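Local atomic coordinates of creatinine amidohydrolase (Nostoc punctiforme PCC 73102, PDB entry 3NO4), a protein that belongs to the creatininase superfamily of metal-dependent amidohydrolases and probably hydrolyses carbon-nitrogen bonds in linear amides. Residues I40-G45 against F123-G128; T135-F140 against C160-W165. All blocks are in the same frame, centred on the assembly; numbering follows the deposited sequence.

Interaction 1 (I40-G45 against F123-G128)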
ATOM      1  N   ILE A  40      26.714   9.242  -5.089  1.00 21.19           N
ATOM      2  CA  ILE A  40      26.791   7.813  -4.870  1.00 20.69           C
ATOM      3  C   ILE A  40      26.251   7.097  -6.127  1.00 20.10           C
ATOM      4  O   ILE A  40      25.275   7.565  -6.762  1.00 20.39           O
ATOM      5  CB  ILE A  40      25.988   7.384  -3.580  1.00 19.73           C
ATOM      6  CG1 ILE A  40      26.171   5.895  -3.296  1.00 20.77           C
ATOM      7  CG2 ILE A  40      24.516   7.761  -3.712  1.00 18.23           C
ATOM      8  CD1 ILE A  40      25.883   5.456  -1.806  1.00 20.00           C
ATOM      9  N   ILE A  41      26.921   6.006  -6.485  1.00 20.94           N
ATOM     10  CA  ILE A  41      26.557   5.151  -7.622  1.00 20.92           C
ATOM     11  C   ILE A  41      25.898   3.904  -7.054  1.00 21.05           C
ATOM     12  O   ILE A  41      26.446   3.302  -6.102  1.00 22.04           O
ATOM     13  CB  ILE A  41      27.755   4.761  -8.466  1.00 22.04           C
ATOM     14  CG1 ILE A  41      28.342   6.010  -9.115  1.00 22.72           C
ATOM     15  CG2 ILE A  41      27.356   3.714  -9.546  1.00 20.23           C
ATOM     16  CD1 ILE A  41      29.658   5.774  -9.812  1.00 22.43           C
ATOM     17  N   PHE A  42      24.692   3.591  -7.541  1.00 20.25           N
ATOM     18  CA  PHE A  42      24.076   2.284  -7.332  1.00 20.59           C
ATOM     19  C   PHE A  42      24.087   1.433  -8.588  1.00 21.18           C
ATOM     20  O   PHE A  42      23.521   1.855  -9.591  1.00 22.12           O
ATOM     21  CB  PHE A  42      22.651   2.408  -6.802  1.00 20.41           C
ATOM     22  CG  PHE A  42      22.609   2.676  -5.345  1.00 19.64           C
ATOM     23  CD1 PHE A  42      22.768   1.634  -4.441  1.00 20.48           C
ATOM     24  CD2 PHE A  42      22.465   3.971  -4.868  1.00 20.57           C
ATOM     25  CE1 PHE A  42      22.785   1.873  -3.077  1.00 19.99           C
ATOM     26  CE2 PHE A  42      22.460   4.237  -3.487  1.00 19.87           C
ATOM     27  CZ  PHE A  42      22.641   3.173  -2.592  1.00 19.54           C
ATOM     28  N   PRO A  43      24.721   0.236  -8.538  1.00 21.78           N
ATOM     29  CA  PRO A  43      24.488  -0.687  -9.649  1.00 22.17           C
ATOM     30  C   PRO A  43      23.110  -1.314  -9.460  1.00 20.83           C
ATOM     31  O   PRO A  43      22.771  -1.706  -8.332  1.00 21.62           O
ATOM     32  CB  PRO A  43      25.615  -1.724  -9.514  1.00 21.95           C
ATOM     33  CG  PRO A  43      26.392  -1.385  -8.322  1.00 23.39           C
ATOM     34  CD  PRO A  43      25.672  -0.325  -7.564  1.00 23.12           C
ATOM     35  N   ILE A  44      22.322  -1.360 -10.521  1.00 20.38           N
ATOM     36  CA  ILE A  44      21.028  -2.023 -10.505  1.00 19.77           C
ATOM     37  C   ILE A  44      20.908  -2.967 -11.683  1.00 19.59           C
ATOM     38  O   ILE A  44      21.096  -2.570 -12.814  1.00 21.61           O
ATOM     39  CB  ILE A  44      19.804  -1.059 -10.370  1.00 19.70           C
ATOM     40  CG1 ILE A  44      18.488  -1.858 -10.249  1.00 18.94           C
ATOM     41  CG2 ILE A  44      19.728  -0.062 -11.517  1.00 19.37           C
ATOM     42  CD1 ILE A  44      17.245  -0.989  -9.848  1.00 15.11           C
ATOM     43  N   GLY A  45      20.629  -4.230 -11.399  1.00 20.11           N
ATOM     44  CA  GLY A  45      20.341  -5.213 -12.445  1.00 20.81           C
ATOM     45  C   GLY A  45      19.036  -5.971 -12.243  1.00 21.44           C
ATOM     46  O   GLY A  45      17.956  -5.377 -12.007  1.00 21.01           O
ATOM     47  N   PHE A 123      22.349  10.822  -6.929  1.00 21.51           N
ATOM     48  CA  PHE A 123      22.174   9.373  -7.016  1.00 20.63           C
ATOM     49  C   PHE A 123      22.210   8.904  -8.478  1.00 20.35           C
ATOM     50  O   PHE A 123      21.276   9.204  -9.264  1.00 19.69           O
ATOM     51  CB  PHE A 123      20.860   8.954  -6.370  1.00 20.35           C
ATOM     52  CG  PHE A 123      20.807   9.214  -4.925  1.00 20.15           C
ATOM     53  CD1 PHE A 123      20.491  10.501  -4.439  1.00 21.89           C
ATOM     54  CD2 PHE A 123      21.048   8.208  -4.015  1.00 21.54           C
ATOM     55  CE1 PHE A 123      20.433  10.754  -3.088  1.00 18.70           C
ATOM     56  CE2 PHE A 123      21.012   8.462  -2.651  1.00 21.24           C
ATOM     57  CZ  PHE A 123      20.685   9.731  -2.187  1.00 21.84           C
ATOM     58  N   TYR A 124      23.292   8.226  -8.846  1.00 20.09           N
ATOM     59  CA  TYR A 124      23.555   7.762 -10.239  1.00 21.00           C
ATOM     60  C   TYR A 124      23.384   6.243 -10.286  1.00 21.07           C
ATOM     61  O   TYR A 124      24.202   5.500  -9.690  1.00 21.41           O
ATOM     62  CB  TYR A 124      24.974   8.172 -10.640  1.00 21.58           C
ATOM     63  CG  TYR A 124      25.286   8.109 -12.105  1.00 21.54           C
ATOM     64  CD1 TYR A 124      24.742   9.027 -12.983  1.00 23.53           C
ATOM     65  CD2 TYR A 124      26.162   7.147 -12.623  1.00 19.48           C
ATOM     66  CE1 TYR A 124      25.054   9.004 -14.339  1.00 23.10           C
ATOM     67  CE2 TYR A 124      26.482   7.124 -13.979  1.00 22.34           C
ATOM     68  CZ  TYR A 124      25.908   8.054 -14.826  1.00 22.24           C
ATOM     69  OH  TYR A 124      26.199   8.051 -16.154  1.00 26.72           O
ATOM     70  N   PHE A 125      22.252   5.797 -10.831  1.00 20.61           N
ATOM     71  CA  PHE A 125      21.914   4.379 -10.922  1.00 20.08           C
ATOM     72  C   PHE A 125      22.452   3.865 -12.248  1.00 20.16           C
ATOM     73  O   PHE A 125      21.957   4.280 -13.301  1.00 18.80           O
ATOM     74  CB  PHE A 125      20.417   4.125 -10.879  1.00 20.00           C
ATOM     75  CG  PHE A 125      19.810   4.396  -9.534  1.00 19.91           C
ATOM     76  CD1 PHE A 125      19.524   5.693  -9.137  1.00 19.06           C
ATOM     77  CD2 PHE A 125      19.614   3.359  -8.629  1.00 21.83           C
ATOM     78  CE1 PHE A 125      18.953   5.943  -7.812  1.00 21.30           C
ATOM     79  CE2 PHE A 125      19.064   3.608  -7.344  1.00 20.59           C
ATOM     80  CZ  PHE A 125      18.747   4.905  -6.965  1.00 18.47           C
ATOM     81  N   ILE A 126      23.413   2.939 -12.190  1.00 19.73           N
ATOM     82  CA  ILE A 126      23.973   2.341 -13.408  1.00 20.40           C
ATOM     83  C   ILE A 126      23.227   1.060 -13.567  1.00 20.49           C
ATOM     84  O   ILE A 126      23.359   0.136 -12.751  1.00 18.65           O
ATOM     85  CB  ILE A 126      25.449   2.104 -13.329  1.00 21.26           C
ATOM     86  CG1 ILE A 126      26.191   3.452 -13.324  1.00 21.69           C
ATOM     87  CG2 ILE A 126      25.921   1.251 -14.506  1.00 22.57           C
ATOM     88  CD1 ILE A 126      27.722   3.330 -13.014  1.00 20.77           C
ATOM     89  N   ASN A 127      22.423   1.017 -14.625  1.00 20.59           N
ATOM     90  CA  ASN A 127      21.416  -0.015 -14.801  1.00 20.99           C
ATOM     91  C   ASN A 127      21.807  -1.024 -15.901  1.00 21.59           C
ATOM     92  O   ASN A 127      22.350  -0.659 -16.930  1.00 23.04           O
ATOM     93  CB  ASN A 127      20.082   0.652 -15.104  1.00 19.90           C
ATOM     94  CG  ASN A 127      18.981  -0.338 -15.419  1.00 20.00           C
ATOM     95  OD1 ASN A 127      18.784  -1.328 -14.703  1.00 17.69           O
ATOM     96  ND2 ASN A 127      18.235  -0.055 -16.475  1.00 16.55           N
ATOM     97  N   GLY A 128      21.495  -2.295 -15.652  1.00 21.77           N
ATOM     98  CA  GLY A 128      21.752  -3.385 -16.573  1.00 22.70           C
ATOM     99  C   GLY A 128      20.523  -4.019 -17.206  1.00 22.40           C
ATOM    100  O   GLY A 128      20.686  -4.898 -18.022  1.00 22.57           O
TER

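Interaction 2 (T135-F140 against C160-W165)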
ATOM      1  N   THR A 135      10.029   1.839 -14.199  1.00 18.39           N
ATOM      2  CA  THR A 135       9.782   1.779 -12.753  1.00 17.88           C
ATOM      3  C   THR A 135      10.762   2.692 -11.982  1.00 18.41           C
ATOM      4  O   THR A 135      10.324   3.395 -11.075  1.00 17.01           O
ATOM      5  CB  THR A 135       9.828   0.321 -12.235  1.00 17.86           C
ATOM      6  OG1 THR A 135       8.797  -0.441 -12.904  1.00 19.87           O
ATOM      7  CG2 THR A 135       9.636   0.262 -10.701  1.00 19.12           C
ATOM      8  N   LEU A 136      12.054   2.690 -12.371  1.00 18.03           N
ATOM      9  CA  LEU A 136      13.059   3.582 -11.754  1.00 19.14           C
ATOM     10  C   LEU A 136      12.686   5.046 -11.908  1.00 18.94           C
ATOM     11  O   LEU A 136      12.754   5.792 -10.927  1.00 19.05           O
ATOM     12  CB  LEU A 136      14.493   3.373 -12.284  1.00 19.03           C
ATOM     13  CG  LEU A 136      15.321   2.271 -11.636  1.00 21.82           C
ATOM     14  CD1 LEU A 136      16.635   2.175 -12.408  1.00 23.65           C
ATOM     15  CD2 LEU A 136      15.562   2.473 -10.104  1.00 21.87           C
ATOM     16  N   LYS A 137      12.312   5.452 -13.130  1.00 19.03           N
ATOM     17  CA  LYS A 137      11.942   6.839 -13.365  1.00 19.80           C
ATOM     18  C   LYS A 137      10.693   7.225 -12.530  1.00 19.82           C
ATOM     19  O   LYS A 137      10.621   8.309 -11.918  1.00 19.44           O
ATOM     20  CB  LYS A 137      11.745   7.107 -14.870  1.00 21.94           C
ATOM     21  CG  LYS A 137      13.082   7.200 -15.629  1.00 24.12           C
ATOM     22  CD  LYS A 137      12.791   7.449 -17.109  1.00 31.12           C
ATOM     23  CE  LYS A 137      14.080   7.658 -17.963  1.00 34.93           C
ATOM     24  NZ  LYS A 137      13.717   7.395 -19.412  1.00 39.83           N
ATOM     25  N   ALA A 138       9.746   6.295 -12.448  1.00 18.99           N
ATOM     26  CA  ALA A 138       8.586   6.457 -11.583  1.00 18.04           C
ATOM     27  C   ALA A 138       8.974   6.603 -10.120  1.00 17.55           C
ATOM     28  O   ALA A 138       8.473   7.478  -9.428  1.00 17.13           O
ATOM     29  CB  ALA A 138       7.634   5.294 -11.769  1.00 17.52           C
ATOM     30  N   ALA A 139       9.862   5.738  -9.669  1.00 17.60           N
ATOM     31  CA  ALA A 139      10.400   5.767  -8.313  1.00 17.84           C
ATOM     32  C   ALA A 139      11.071   7.084  -7.967  1.00 18.42           C
ATOM     33  O   ALA A 139      10.937   7.553  -6.849  1.00 18.80           O
ATOM     34  CB  ALA A 139      11.399   4.579  -8.078  1.00 16.76           C
ATOM     35  N   PHE A 140      11.816   7.652  -8.907  1.00 18.50           N
ATOM     36  CA  PHE A 140      12.435   8.968  -8.688  1.00 18.70           C
ATOM     37  C   PHE A 140      11.428  10.041  -8.400  1.00 18.51           C
ATOM     38  O   PHE A 140      11.583  10.775  -7.413  1.00 16.97           O
ATOM     39  CB  PHE A 140      13.303   9.410  -9.873  1.00 19.15           C
ATOM     40  CG  PHE A 140      14.445   8.481 -10.204  1.00 19.95           C
ATOM     41  CD1 PHE A 140      14.911   7.492  -9.324  1.00 16.81           C
ATOM     42  CD2 PHE A 140      15.078   8.621 -11.434  1.00 19.47           C
ATOM     43  CE1 PHE A 140      15.955   6.661  -9.679  1.00 19.38           C
ATOM     44  CE2 PHE A 140      16.113   7.797 -11.774  1.00 20.04           C
ATOM     45  CZ  PHE A 140      16.544   6.810 -10.908  1.00 19.98           C
ATOM     46  N   CYS A 160      18.163  12.202  -8.906  1.00 20.73           N
ATOM     47  CA  CYS A 160      18.430  10.845  -9.329  1.00 20.92           C
ATOM     48  C   CYS A 160      18.493  10.790 -10.847  1.00 21.85           C
ATOM     49  O   CYS A 160      17.750  11.526 -11.544  1.00 21.55           O
ATOM     50  CB  CYS A 160      17.345   9.896  -8.830  1.00 20.60           C
ATOM     51  SG  CYS A 160      17.144   9.789  -7.033  1.00 23.34           S
ATOM     52  N   GLN A 161      19.390   9.946 -11.353  1.00 22.24           N
ATOM     53  CA  GLN A 161      19.488   9.651 -12.799  0.50 23.05           C
ATOM     54  C   GLN A 161      19.808   8.167 -12.959  1.00 23.28           C
ATOM     55  O   GLN A 161      20.556   7.590 -12.136  1.00 22.67           O
ATOM     56  CB  GLN A 161      20.575  10.490 -13.495  0.50 23.96           C
ATOM     57  CG  GLN A 161      20.509  10.460 -15.057  0.50 24.43           C
ATOM     58  CD  GLN A 161      21.801  10.814 -15.766  0.50 24.85           C
ATOM     59  OE1 GLN A 161      22.422  11.826 -15.485  0.50 25.78           O
ATOM     60  NE2 GLN A 161      22.187   9.984 -16.726  0.50 25.24           N
ATOM     61  N   VAL A 162      19.260   7.572 -14.013  1.00 23.24           N
ATOM     62  CA  VAL A 162      19.567   6.214 -14.429  1.00 24.09           C
ATOM     63  C   VAL A 162      20.428   6.298 -15.718  1.00 25.07           C
ATOM     64  O   VAL A 162      20.156   7.116 -16.620  1.00 24.40           O
ATOM     65  CB  VAL A 162      18.282   5.348 -14.607  1.00 24.40           C
ATOM     66  CG1 VAL A 162      17.346   5.965 -15.627  1.00 24.90           C
ATOM     67  CG2 VAL A 162      18.685   3.890 -15.001  1.00 24.96           C
ATOM     68  N   ALA A 163      21.518   5.517 -15.754  1.00 24.15           N
ATOM     69  CA  ALA A 163      22.394   5.433 -16.909  1.00 24.39           C
ATOM     70  C   ALA A 163      22.423   3.970 -17.303  1.00 24.25           C
ATOM     71  O   ALA A 163      22.813   3.110 -16.499  1.00 25.11           O
ATOM     72  CB  ALA A 163      23.788   5.925 -16.552  1.00 24.09           C
ATOM     73  N   ASN A 164      22.022   3.680 -18.527  1.00 23.70           N
ATOM     74  CA  ASN A 164      21.863   2.314 -18.990  1.00 23.07           C
ATOM     75  C   ASN A 164      23.094   1.965 -19.796  1.00 24.26           C
ATOM     76  O   ASN A 164      23.281   2.521 -20.850  1.00 24.20           O
ATOM     77  CB  ASN A 164      20.592   2.205 -19.817  1.00 22.51           C
ATOM     78  CG  ASN A 164      19.378   2.650 -19.036  1.00 21.93           C
ATOM     79  OD1 ASN A 164      19.037   2.022 -18.025  1.00 22.34           O
ATOM     80  ND2 ASN A 164      18.741   3.751 -19.465  1.00 17.73           N
ATOM     81  N   TRP A 165      23.937   1.046 -19.298  1.00 24.32           N
ATOM     82  CA  TRP A 165      25.224   0.781 -19.958  1.00 24.97           C
ATOM     83  C   TRP A 165      25.082   0.360 -21.426  1.00 26.03           C
ATOM     84  O   TRP A 165      25.854   0.789 -22.271  1.00 27.04           O
ATOM     85  CB  TRP A 165      26.044  -0.245 -19.200  1.00 25.33           C
ATOM     86  CG  TRP A 165      25.703  -1.696 -19.412  1.00 24.41           C
ATOM     87  CD1 TRP A 165      24.867  -2.439 -18.687  1.00 23.80           C
ATOM     88  CD2 TRP A 165      26.234  -2.546 -20.423  1.00 24.41           C
ATOM     89  NE1 TRP A 165      24.843  -3.725 -19.152  1.00 24.53           N
ATOM     90  CE2 TRP A 165      25.664  -3.816 -20.236  1.00 24.01           C
ATOM     91  CE3 TRP A 165      27.167  -2.365 -21.447  1.00 27.25           C
ATOM     92  CZ2 TRP A 165      25.993  -4.923 -21.049  1.00 26.51           C
ATOM     93  CZ3 TRP A 165      27.484  -3.451 -22.279  1.00 29.27           C
ATOM     94  CH2 TRP A 165      26.886  -4.715 -22.072  1.00 27.83           C
TER
HETATM   95  O   HOH W   1      16.649   6.008 -19.338  1.00 30.69           O

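Interaction 1 (I40-G45 against F123-G128)
F42 and F125 sit side by side on neighbouring strands. Their rings are tilted by only 23° but slid apart, with centroids 5.7 Å from each other, so they barely overlap. The closer touch is made by the stem of F42: its CB lies 3.7 Å from CD2 of F125. Both side chains start out with CG opposite their own carbonyl carbon, which sends the two rings the same way. F123 follows the pattern, and its CD2 stands at the edge of the F42 ring. I40 has CG1 opposite its backbone N (chi1 -175°), leaving CG2 to press on F123, 3.5 Å from CD2. Further along, CG2 of I44 lies 3.7 Å from CB of N127. I41 and I126 meet on the other face, where CG2 of I41 comes within 3.5 Å of CD1 of I126.

The backbones run parallel and in register. Five N-H...O bonds join them, from Y124 N to I40 O (3.0 Å, 179°) through to G128 N on I44 O (2.9 Å). OD1 of N127 points near I44 O, but both are acceptors. The amide is instead held by N164, H129 and N132.

This is the buried centre of the parallel sheet. Helix 101-118 packs on the face of F42 and F123, with Y111 edge-to-face on F42. Helix 58-74 covers the I41, P43 and I126 face through A67. Strand 77-78 flanks one side and strand 159-164 the other.

Interaction 2 (T135-F140 against C160-W165)
F140 turns its CG opposite its carbonyl carbon (chi1 -60°), which carries the ring over CB of C160. C160 does the same with SG (chi1 -61°), and this puts the sulfur obliquely beside the ring. The contact belongs to the beta-alpha-beta unit of strand 122-127, helix 132-150 and strand 159-164. Helix 135-140 runs nearly antiparallel to strand 160-164, with axes 9.0 Å apart at closest.

CB of C160 is 3.4 Å from the centroid of the F140 ring and 9° off its normal, a CH-pi contact. SG lies 4.4 Å from that centroid, in a sulfur-aromatic contact. The carbonyl O of L136 lies at the opposite face, toward the rim, so the ring is held between its own helix and the strand. N of V162 stands at the ring edge. F125 of the adjacent strand also meets F140.

One turn earlier, L136 reaches V162 obliquely. CD1 of L136 touches CG2 of V162 at 3.7 Å. At the exposed border, a water weakly bridges NZ of K137 (3.2 Å) and ND2 of N164 (3.1 Å).

Overall arrangement
From the N terminus, helix 10-16, strand 20-21 and helix 27-36 lead to strand 39-44, the first half of interaction 1. The chain then passes through helix 58-74, strand 77-78 and helix 101-118 before strand 122-127 returns beside it. Interaction 1 closes this long loop. Helix 132-150 follows directly. Strand 159-164 then runs back, nearly antiparallel to the helix, to join the sheet beside 122-127, so interaction 2 closes a shorter loop. The two are in series, neither nested nor crossed. They meet on strand 122-127, which pairs with 39-44 and with 159-164. F125 O and A163 N join them in a probable hydrogen bond of 2.8 Å. Together they tie the sheet's middle to its 159-164 border and helix.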